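Local coordinates for protein Pab-dependent poly(a)-specific ribonuclease subunit PAN2 (Neurospora crassa, PDB 4CZW) that provides the exonuclease domain and ubiquitin-protease-like scaffold of the catalytic PAN deadenylase subunit, which probably shortens the poly(A) tails of mRNA, at residues 31-36 and 366-371; 207-212 and 231-236; 271-276 and 385-390. All blocks are in the same frame, centred on the assembly; numbering follows the deposited sequence.

Contact 1 (31-36 and 366-371); sequences GFFNNT and DFSVRG
N34 OD1, on an amide lying alongside V369, takes two hydrogen bonds from T36. The backbone N of T36 reaches N34 OD1 at 2.9 Å from above the carbonyl plane, closing an Asx turn, while T36 OG1 meets N34 OD1 at 2.6 Å in that plane, on a lone pair. Asparagine suits the place because it also donates: ND2 bonds the carbonyls of P98 and Y38, so both ends of the amide are held. With CG anti to the backbone N (chi1 -176°), this fixed amide packs against V369 CB and CG2. The turn thus lies against strand 368-371 of the USP-like domain; R370 of this strand pairs with L363 in strand 361-365. One direct backbone bond joins loop and strand, V369 N to F33 O at 3.1 Å and bent (137°), and a water links N35 N to V369 O. Beside them F33 and F367 form a T-shaped stack, ring centres 5.1 Å apart and planes at 87°: F367 presents the edge bearing CE1 to one face of F33, and F32 CD2 sits over the centre of the opposite face. R370 folds its end back, and NH1 bonds S368 OG in the guanidinium plane at 2.9 Å.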
loop_
_atom_site.group_PDB
_atom_site.type_symbol
_atom_site.label_atom_id
_atom_site.label_comp_id
_atom_site.label_asym_id
_atom_site.label_seq_id
_atom_site.Cartn_x
_atom_site.Cartn_y
_atom_site.Cartn_z
ATOM N N GLY A 31 2.127 -13.051 -15.377
ATOM C CA GLY A 31 1.471 -12.424 -16.510
ATOM C C GLY A 31 0.291 -13.219 -17.037
ATOM O O GLY A 31 -0.539 -12.696 -17.781
ATOM N N PHE A 32 0.219 -14.487 -16.651
ATOM C CA PHE A 32 -0.882 -15.354 -17.048
ATOM C C PHE A 32 -2.176 -14.979 -16.332
ATOM O O PHE A 32 -3.270 -15.182 -16.856
ATOM C CB PHE A 32 -0.528 -16.818 -16.768
ATOM C CG PHE A 32 -1.662 -17.777 -17.005
ATOM C CD1 PHE A 32 -1.984 -18.188 -18.286
ATOM C CD2 PHE A 32 -2.397 -18.275 -15.942
ATOM C CE1 PHE A 32 -3.023 -19.070 -18.505
ATOM C CE2 PHE A 32 -3.439 -19.158 -16.153
ATOM C CZ PHE A 32 -3.752 -19.556 -17.438
ATOM N N PHE A 33 -2.045 -14.419 -15.134
ATOM C CA PHE A 33 -3.202 -14.130 -14.295
ATOM C C PHE A 33 -3.665 -12.678 -14.405
ATOM O O PHE A 33 -4.710 -12.312 -13.865
ATOM C CB PHE A 33 -2.890 -14.465 -12.834
ATOM C CG PHE A 33 -2.543 -15.910 -12.599
ATOM C CD1 PHE A 33 -1.232 -16.347 -12.699
ATOM C CD2 PHE A 33 -3.528 -16.830 -12.277
ATOM C CE1 PHE A 33 -0.910 -17.672 -12.484
ATOM C CE2 PHE A 33 -3.211 -18.159 -12.060
ATOM C CZ PHE A 33 -1.900 -18.578 -12.164
ATOM N N ASN A 34 -2.895 -11.856 -15.110
ATOM C CA ASN A 34 -3.227 -10.441 -15.249
ATOM C C ASN A 34 -2.799 -9.869 -16.600
ATOM O O ASN A 34 -1.609 -9.792 -16.904
ATOM C CB ASN A 34 -2.591 -9.638 -14.109
ATOM C CG ASN A 34 -2.974 -8.169 -14.138
ATOM O OD1 ASN A 34 -3.931 -7.773 -14.805
ATOM N ND2 ASN A 34 -2.228 -7.351 -13.404
ATOM N N ASN A 35 -3.782 -9.467 -17.402
ATOM C CA ASN A 35 -3.527 -8.850 -18.700
ATOM C C ASN A 35 -3.928 -7.376 -18.708
ATOM O O ASN A 35 -4.069 -6.765 -19.770
ATOM C CB ASN A 35 -4.278 -9.599 -19.805
ATOM C CG ASN A 35 -3.924 -11.074 -19.857
ATOM O OD1 ASN A 35 -2.776 -11.460 -19.636
ATOM N ND2 ASN A 35 -4.917 -11.908 -20.149
ATOM N N THR A 36 -4.104 -6.815 -17.515
ATOM C CA THR A 36 -4.574 -5.444 -17.356
ATOM C C THR A 36 -3.445 -4.527 -16.885
ATOM O O THR A 36 -2.454 -4.999 -16.331
ATOM C CB THR A 36 -5.743 -5.372 -16.348
ATOM O OG1 THR A 36 -5.236 -5.483 -15.013
ATOM C CG2 THR A 36 -6.741 -6.489 -16.608
ATOM N N ASP A 366 -6.069 -11.236 -5.488
ATOM C CA ASP A 366 -4.621 -11.245 -5.295
ATOM C C ASP A 366 -3.905 -10.804 -6.571
ATOM O O ASP A 366 -4.135 -9.699 -7.061
ATOM C CB ASP A 366 -4.139 -12.627 -4.846
ATOM C CG ASP A 366 -4.530 -12.941 -3.414
ATOM O OD1 ASP A 366 -4.380 -12.052 -2.548
ATOM O OD2 ASP A 366 -4.989 -14.072 -3.151
ATOM N N PHE A 367 -3.043 -11.661 -7.110
ATOM C CA PHE A 367 -2.301 -11.307 -8.317
ATOM C C PHE A 367 -3.081 -11.662 -9.580
ATOM O O PHE A 367 -2.582 -11.500 -10.694
ATOM C CB PHE A 367 -0.923 -11.979 -8.328
ATOM C CG PHE A 367 -0.964 -13.472 -8.159
ATOM C CD1 PHE A 367 -1.072 -14.307 -9.259
ATOM C CD2 PHE A 367 -0.873 -14.042 -6.900
ATOM C CE1 PHE A 367 -1.102 -15.680 -9.107
ATOM C CE2 PHE A 367 -0.903 -15.415 -6.740
ATOM C CZ PHE A 367 -1.015 -16.234 -7.844
ATOM N N SER A 368 -4.306 -12.143 -9.402
ATOM C CA SER A 368 -5.193 -12.404 -10.530
ATOM C C SER A 368 -6.163 -11.241 -10.716
ATOM O O SER A 368 -7.095 -11.067 -9.930
ATOM C CB SER A 368 -5.959 -13.711 -10.328
ATOM O OG SER A 368 -6.826 -13.969 -11.419
ATOM N N VAL A 369 -5.935 -10.447 -11.756
ATOM C CA VAL A 369 -6.742 -9.258 -12.007
ATOM C C VAL A 369 -7.570 -9.407 -13.280
ATOM O O VAL A 369 -7.060 -9.837 -14.315
ATOM C CB VAL A 369 -5.858 -8.003 -12.119
ATOM C CG1 VAL A 369 -6.712 -6.762 -12.333
ATOM C CG2 VAL A 369 -4.994 -7.857 -10.878
ATOM N N ARG A 370 -8.846 -9.045 -13.198
ATOM C CA ARG A 370 -9.757 -9.199 -14.324
ATOM C C ARG A 370 -10.804 -8.091 -14.337
ATOM O O ARG A 370 -11.262 -7.652 -13.281
ATOM C CB ARG A 370 -10.438 -10.565 -14.264
ATOM C CG ARG A 370 -10.441 -11.331 -15.572
ATOM C CD ARG A 370 -10.744 -12.801 -15.326
ATOM N NE ARG A 370 -9.583 -13.651 -15.569
ATOM C CZ ARG A 370 -8.591 -13.834 -14.702
ATOM N NH1 ARG A 370 -8.612 -13.220 -13.527
ATOM N NH2 ARG A 370 -7.575 -14.628 -15.011
ATOM N N GLY A 371 -11.176 -7.640 -15.532
ATOM C CA GLY A 371 -12.218 -6.639 -15.672
ATOM C C GLY A 371 -13.593 -7.272 -15.583
ATOM O O GLY A 371 -13.822 -8.354 -16.124
HETATM O O HOH W 1 -6.170 -10.763 -16.922
#

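Contact 2 (207-212 and 231-236); sequences KLCYPA and LKAGLE
K207 O rests on G234 CA at 3.2 Å, and this meeting of two backbones is the heart of the contact between the chain after strand 206-207 and helix 227-235 of the USP-like domain. Glycine suits the site because a CB there would point toward the crossing chain, only 2.3 Å from K207 O; its absence lets the CA atoms of L208 and G234 come within 4.5 Å.

Apolar packing flanks the glycine. C209 turns its CB to the helix, 4.0 Å from A233 CB, and the small alanine side chain also touches the carbonyl of C209, so these short side chains meet at close range beside the glycine. L208 starts away from the helix, but with CG beside the backbone N (chi1 -64°) its CD2 swings back to lie 4.1 Å from L231 CA, a looser touch that continues to L231 CD1.

Polar linkage across the contact passes through water: one molecule accepts from K207 N and donates to G234 O, both at 3.0 Å. Just off the contact, K232 on the helix and E236 right after its end form a salt bridge that also meets V301, NZ bonding V301 O and OE2 receiving V301 N.

The helix therefore lies between two elements: strand 300-305, touched by L231, L235 and E236, and the 207-212 chain, whose L208 shares backbone bonding with C270, the last residue of strand 266-270, and packs on W282 of helix 276-282. Y210 reaches that same helix, its OH bonded to W282 NE1.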
loop_
_atom_site.group_PDB
_atom_site.type_symbol
_atom_site.label_atom_id
_atom_site.label_comp_id
_atom_site.label_asym_id
_atom_site.label_seq_id
_atom_site.Cartn_x
_atom_site.Cartn_y
_atom_site.Cartn_z
ATOM N N LYS A 207 -20.072 0.939 11.414
ATOM C CA LYS A 207 -20.597 -0.411 11.245
ATOM C C LYS A 207 -22.069 -0.377 10.852
ATOM O O LYS A 207 -22.850 0.384 11.420
ATOM C CB LYS A 207 -20.419 -1.222 12.529
ATOM C CG LYS A 207 -18.988 -1.304 13.032
ATOM C CD LYS A 207 -18.909 -2.101 14.324
ATOM C CE LYS A 207 -17.487 -2.162 14.857
ATOM N NZ LYS A 207 -17.406 -2.937 16.125
ATOM N N LEU A 208 -22.444 -1.204 9.883
ATOM C CA LEU A 208 -23.832 -1.282 9.443
ATOM C C LEU A 208 -24.705 -1.920 10.519
ATOM O O LEU A 208 -24.222 -2.694 11.345
ATOM C CB LEU A 208 -23.943 -2.069 8.137
ATOM C CG LEU A 208 -23.251 -1.465 6.912
ATOM C CD1 LEU A 208 -23.583 -2.261 5.659
ATOM C CD2 LEU A 208 -23.632 -0.003 6.742
ATOM N N CYS A 209 -25.992 -1.587 10.506
ATOM C CA CYS A 209 -26.931 -2.113 11.491
ATOM C C CYS A 209 -28.220 -2.581 10.822
ATOM O O CYS A 209 -28.799 -1.867 10.003
ATOM C CB CYS A 209 -27.236 -1.056 12.554
ATOM S SG CYS A 209 -28.301 -1.630 13.896
ATOM N N TYR A 210 -28.668 -3.780 11.181
ATOM C CA TYR A 210 -29.844 -4.378 10.557
ATOM C C TYR A 210 -31.002 -4.520 11.541
ATOM O O TYR A 210 -30.787 -4.765 12.728
ATOM C CB TYR A 210 -29.489 -5.745 9.964
ATOM C CG TYR A 210 -28.293 -5.713 9.039
ATOM C CD1 TYR A 210 -28.432 -5.355 7.704
ATOM C CD2 TYR A 210 -27.025 -6.039 9.502
ATOM C CE1 TYR A 210 -27.340 -5.323 6.856
ATOM C CE2 TYR A 210 -25.930 -6.011 8.661
ATOM C CZ TYR A 210 -26.092 -5.653 7.340
ATOM O OH TYR A 210 -25.002 -5.624 6.500
ATOM N N PRO A 211 -32.241 -4.364 11.047
ATOM C CA PRO A 211 -33.443 -4.494 11.879
ATOM C C PRO A 211 -33.782 -5.946 12.208
ATOM O O PRO A 211 -32.990 -6.843 11.910
ATOM C CB PRO A 211 -34.534 -3.869 11.008
ATOM C CG PRO A 211 -34.070 -4.114 9.616
ATOM C CD PRO A 211 -32.572 -3.990 9.660
ATOM N N ALA A 212 -34.949 -6.158 12.815
ATOM C CA ALA A 212 -35.426 -7.489 13.185
ATOM C C ALA A 212 -34.415 -8.242 14.045
ATOM O O ALA A 212 -34.462 -9.469 14.146
ATOM C CB ALA A 212 -35.768 -8.297 11.936
ATOM N N LEU A 231 -27.436 2.050 6.511
ATOM C CA LEU A 231 -26.358 3.002 6.754
ATOM C C LEU A 231 -26.750 4.012 7.830
ATOM O O LEU A 231 -25.962 4.312 8.729
ATOM C CB LEU A 231 -25.985 3.729 5.461
ATOM C CG LEU A 231 -24.961 4.859 5.591
ATOM C CD1 LEU A 231 -23.668 4.347 6.203
ATOM C CD2 LEU A 231 -24.698 5.501 4.240
ATOM N N LYS A 232 -27.968 4.533 7.727
ATOM C CA LYS A 232 -28.484 5.495 8.695
ATOM C C LYS A 232 -28.551 4.894 10.095
ATOM O O LYS A 232 -28.196 5.544 11.079
ATOM C CB LYS A 232 -29.868 5.989 8.270
ATOM C CG LYS A 232 -30.586 6.809 9.330
ATOM C CD LYS A 232 -31.953 7.267 8.851
ATOM C CE LYS A 232 -32.698 8.010 9.947
ATOM N NZ LYS A 232 -31.923 9.174 10.458
ATOM N N ALA A 233 -29.004 3.647 10.174
ATOM C CA ALA A 233 -29.127 2.953 11.450
ATOM C C ALA A 233 -27.759 2.697 12.075
ATOM O O ALA A 233 -27.624 2.652 13.298
ATOM C CB ALA A 233 -29.879 1.646 11.268
ATOM N N GLY A 234 -26.748 2.532 11.228
ATOM C CA GLY A 234 -25.399 2.274 11.696
ATOM C C GLY A 234 -24.730 3.509 12.265
ATOM O O GLY A 234 -24.099 3.453 13.320
ATOM N N LEU A 235 -24.869 4.629 11.563
ATOM C CA LEU A 235 -24.263 5.888 11.985
ATOM C C LEU A 235 -24.855 6.392 13.300
ATOM O O LEU A 235 -24.125 6.811 14.198
ATOM C CB LEU A 235 -24.433 6.949 10.896
ATOM C CG LEU A 235 -23.605 6.759 9.623
ATOM C CD1 LEU A 235 -24.148 7.610 8.491
ATOM C CD2 LEU A 235 -22.151 7.104 9.887
ATOM N N GLU A 236 -26.179 6.347 13.405
ATOM C CA GLU A 236 -26.869 6.826 14.597
ATOM C C GLU A 236 -26.867 5.779 15.706
ATOM O O GLU A 236 -26.592 4.604 15.464
ATOM C CB GLU A 236 -28.305 7.224 14.252
ATOM C CG GLU A 236 -28.406 8.370 13.258
ATOM C CD GLU A 236 -29.838 8.696 12.888
ATOM O OE1 GLU A 236 -30.719 7.837 13.107
ATOM O OE2 GLU A 236 -30.083 9.810 12.381
HETATM O O HOH W 2 -21.154 3.082 13.147
#

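Contact 3 (271-276 and 385-390); sequences TEITTA and KMPVVV
T271 N donates to V388 O at 3.0 Å and almost straight (172°), carrying the antiparallel pairing of strands 266-270 and 385-394 in the USP-like domain past the end of the first strand. On the opposite side of strand 385-394, V388 and V389 both face V329 in a classic beta bulge. The hydroxyl of T271 has two carbonyls to choose from: OG1 is 2.8 Å from P387 O and 3.2 Å from V388 O, and its single proton may serve either. It gets there because OG1 stands between the backbone N and carbonyl carbon (chi1 56°), which frees CG2 to touch V390 CG2 at 4.0 Å. T271 O in turn accepts from Y210 OH. Threonine thus combines a donor with a methyl that suits this buried spot over P387 and V390. A valine here would probably deprive the carbonyls of P387 and V388 of the hydroxyl that one or the other of them can use. Farther along, T275 is the N-cap of helix 276-282, its OG1 bonded to H278 N.

The remaining contact is apolar. P387, with no N-H to satisfy, offers its ring to I273, whose CD1 lies 4.0 Å from P387 CD. I273 also packs on W282 of helix 276-282, and crosses the bent selenomethionine M386 at about a right angle, with CD1 3.7 Å from SE.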
loop_
_atom_site.group_PDB
_atom_site.type_symbol
_atom_site.label_atom_id
_atom_site.label_comp_id
_atom_site.label_asym_id
_atom_site.label_seq_id
_atom_site.Cartn_x
_atom_site.Cartn_y
_atom_site.Cartn_z
ATOM N N THR A 271 -19.757 -4.215 7.118
ATOM C CA THR A 271 -21.085 -4.770 6.874
ATOM C C THR A 271 -21.666 -5.478 8.095
ATOM O O THR A 271 -22.879 -5.458 8.307
ATOM C CB THR A 271 -21.066 -5.758 5.694
ATOM O OG1 THR A 271 -20.102 -6.788 5.947
ATOM C CG2 THR A 271 -20.705 -5.038 4.404
ATOM N N GLU A 272 -20.794 -6.102 8.884
ATOM C CA GLU A 272 -21.195 -6.821 10.095
ATOM C C GLU A 272 -22.249 -7.891 9.814
ATOM O O GLU A 272 -23.226 -8.019 10.551
ATOM C CB GLU A 272 -21.713 -5.843 11.153
ATOM C CG GLU A 272 -20.710 -4.774 11.555
ATOM C CD GLU A 272 -19.437 -5.358 12.135
ATOM O OE1 GLU A 272 -19.399 -5.605 13.358
ATOM O OE2 GLU A 272 -18.474 -5.568 11.368
ATOM N N ILE A 273 -22.044 -8.653 8.746
ATOM C CA ILE A 273 -22.946 -9.745 8.394
ATOM C C ILE A 273 -22.724 -10.944 9.312
ATOM O O ILE A 273 -21.645 -11.536 9.317
ATOM C CB ILE A 273 -22.756 -10.182 6.931
ATOM C CG1 ILE A 273 -23.010 -9.005 5.987
ATOM C CG2 ILE A 273 -23.673 -11.347 6.601
ATOM C CD1 ILE A 273 -22.728 -9.316 4.534
ATOM N N THR A 274 -23.746 -11.300 10.084
ATOM C CA THR A 274 -23.611 -12.364 11.075
ATOM C C THR A 274 -24.633 -13.485 10.896
ATOM O O THR A 274 -24.319 -14.655 11.110
ATOM C CB THR A 274 -23.742 -11.810 12.509
ATOM O OG1 THR A 274 -24.981 -11.101 12.637
ATOM C CG2 THR A 274 -22.592 -10.868 12.824
ATOM N N THR A 275 -25.852 -13.129 10.506
ATOM C CA THR A 275 -26.929 -14.108 10.404
ATOM C C THR A 275 -27.243 -14.477 8.960
ATOM O O THR A 275 -26.776 -13.829 8.025
ATOM C CB THR A 275 -28.219 -13.593 11.070
ATOM O OG1 THR A 275 -28.737 -12.486 10.323
ATOM C CG2 THR A 275 -27.939 -13.153 12.499
ATOM N N ALA A 276 -28.041 -15.526 8.790
ATOM C CA ALA A 276 -28.463 -15.964 7.464
ATOM C C ALA A 276 -29.398 -14.946 6.822
ATOM O O ALA A 276 -29.419 -14.792 5.601
ATOM C CB ALA A 276 -29.135 -17.325 7.546
ATOM N N LYS A 385 -20.347 -15.594 -1.682
ATOM C CA LYS A 385 -19.862 -14.238 -1.939
ATOM C C LYS A 385 -20.579 -13.178 -1.109
ATOM O O LYS A 385 -21.720 -12.817 -1.398
ATOM C CB LYS A 385 -19.990 -13.898 -3.426
ATOM C CG LYS A 385 -19.250 -12.631 -3.820
ATOM C CD LYS A 385 -19.546 -12.217 -5.247
ATOM C CE LYS A 385 -18.864 -10.904 -5.583
ATOM N NZ LYS A 385 -19.301 -10.382 -6.905
HETATM N N MSE A 386 -19.892 -12.666 -0.090
HETATM C CA MSE A 386 -20.458 -11.653 0.794
HETATM C C MSE A 386 -19.479 -10.507 1.056
HETATM O O MSE A 386 -18.290 -10.735 1.273
HETATM C CB MSE A 386 -20.888 -12.286 2.119
HETATM C CG MSE A 386 -22.222 -13.011 2.056
HETATM SE SE MSE A 386 -23.715 -11.765 1.914
HETATM C CE MSE A 386 -24.552 -12.447 0.294
ATOM N N PRO A 387 -19.987 -9.265 1.040
ATOM C CA PRO A 387 -19.166 -8.073 1.274
ATOM C C PRO A 387 -18.774 -7.912 2.741
ATOM O O PRO A 387 -19.571 -8.212 3.629
ATOM C CB PRO A 387 -20.080 -6.931 0.828
ATOM C CG PRO A 387 -21.450 -7.445 1.086
ATOM C CD PRO A 387 -21.399 -8.919 0.794
ATOM N N VAL A 388 -17.555 -7.442 2.984
ATOM C CA VAL A 388 -17.066 -7.251 4.343
ATOM C C VAL A 388 -16.847 -5.772 4.638
ATOM O O VAL A 388 -17.360 -5.243 5.623
ATOM C CB VAL A 388 -15.752 -8.018 4.583
ATOM C CG1 VAL A 388 -15.251 -7.782 5.997
ATOM C CG2 VAL A 388 -15.953 -9.500 4.326
ATOM N N VAL A 389 -16.079 -5.111 3.778
ATOM C CA VAL A 389 -15.828 -3.682 3.916
ATOM C C VAL A 389 -16.275 -2.940 2.659
ATOM O O VAL A 389 -15.924 -3.324 1.543
ATOM C CB VAL A 389 -14.337 -3.387 4.180
ATOM C CG1 VAL A 389 -14.123 -1.897 4.409
ATOM C CG2 VAL A 389 -13.839 -4.188 5.372
ATOM N N VAL A 390 -17.056 -1.882 2.848
ATOM C CA VAL A 390 -17.543 -1.076 1.734
ATOM C C VAL A 390 -16.971 0.335 1.816
ATOM O O VAL A 390 -17.027 0.973 2.868
ATOM C CB VAL A 390 -19.082 -1.015 1.717
ATOM C CG1 VAL A 390 -19.568 -0.141 0.577
ATOM C CG2 VAL A 390 -19.663 -2.415 1.600
#

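In the fold
From the N terminus, residues 31-36 open the long loop that contact 1 closes at 366-371. Within it lies contact 2, whose own loop is short, running from 207-212 to 231-236. Contact 3 opens next, at 271-276, and closes at 385-390 only after contact 1 has closed, so contacts 1 and 3 cross. Contacts 2 and 3 follow in series and touch, their centres about 13 Å apart, whereas contact 1 sits about 36 Å, centre to centre, from contact 2. Contacts 1 and 3 reach the same mixed sheet, the one bringing in the N-terminal loop and the other the chain before helix 276-282, and contact 2 adds helix 227-235 by touching contact 3.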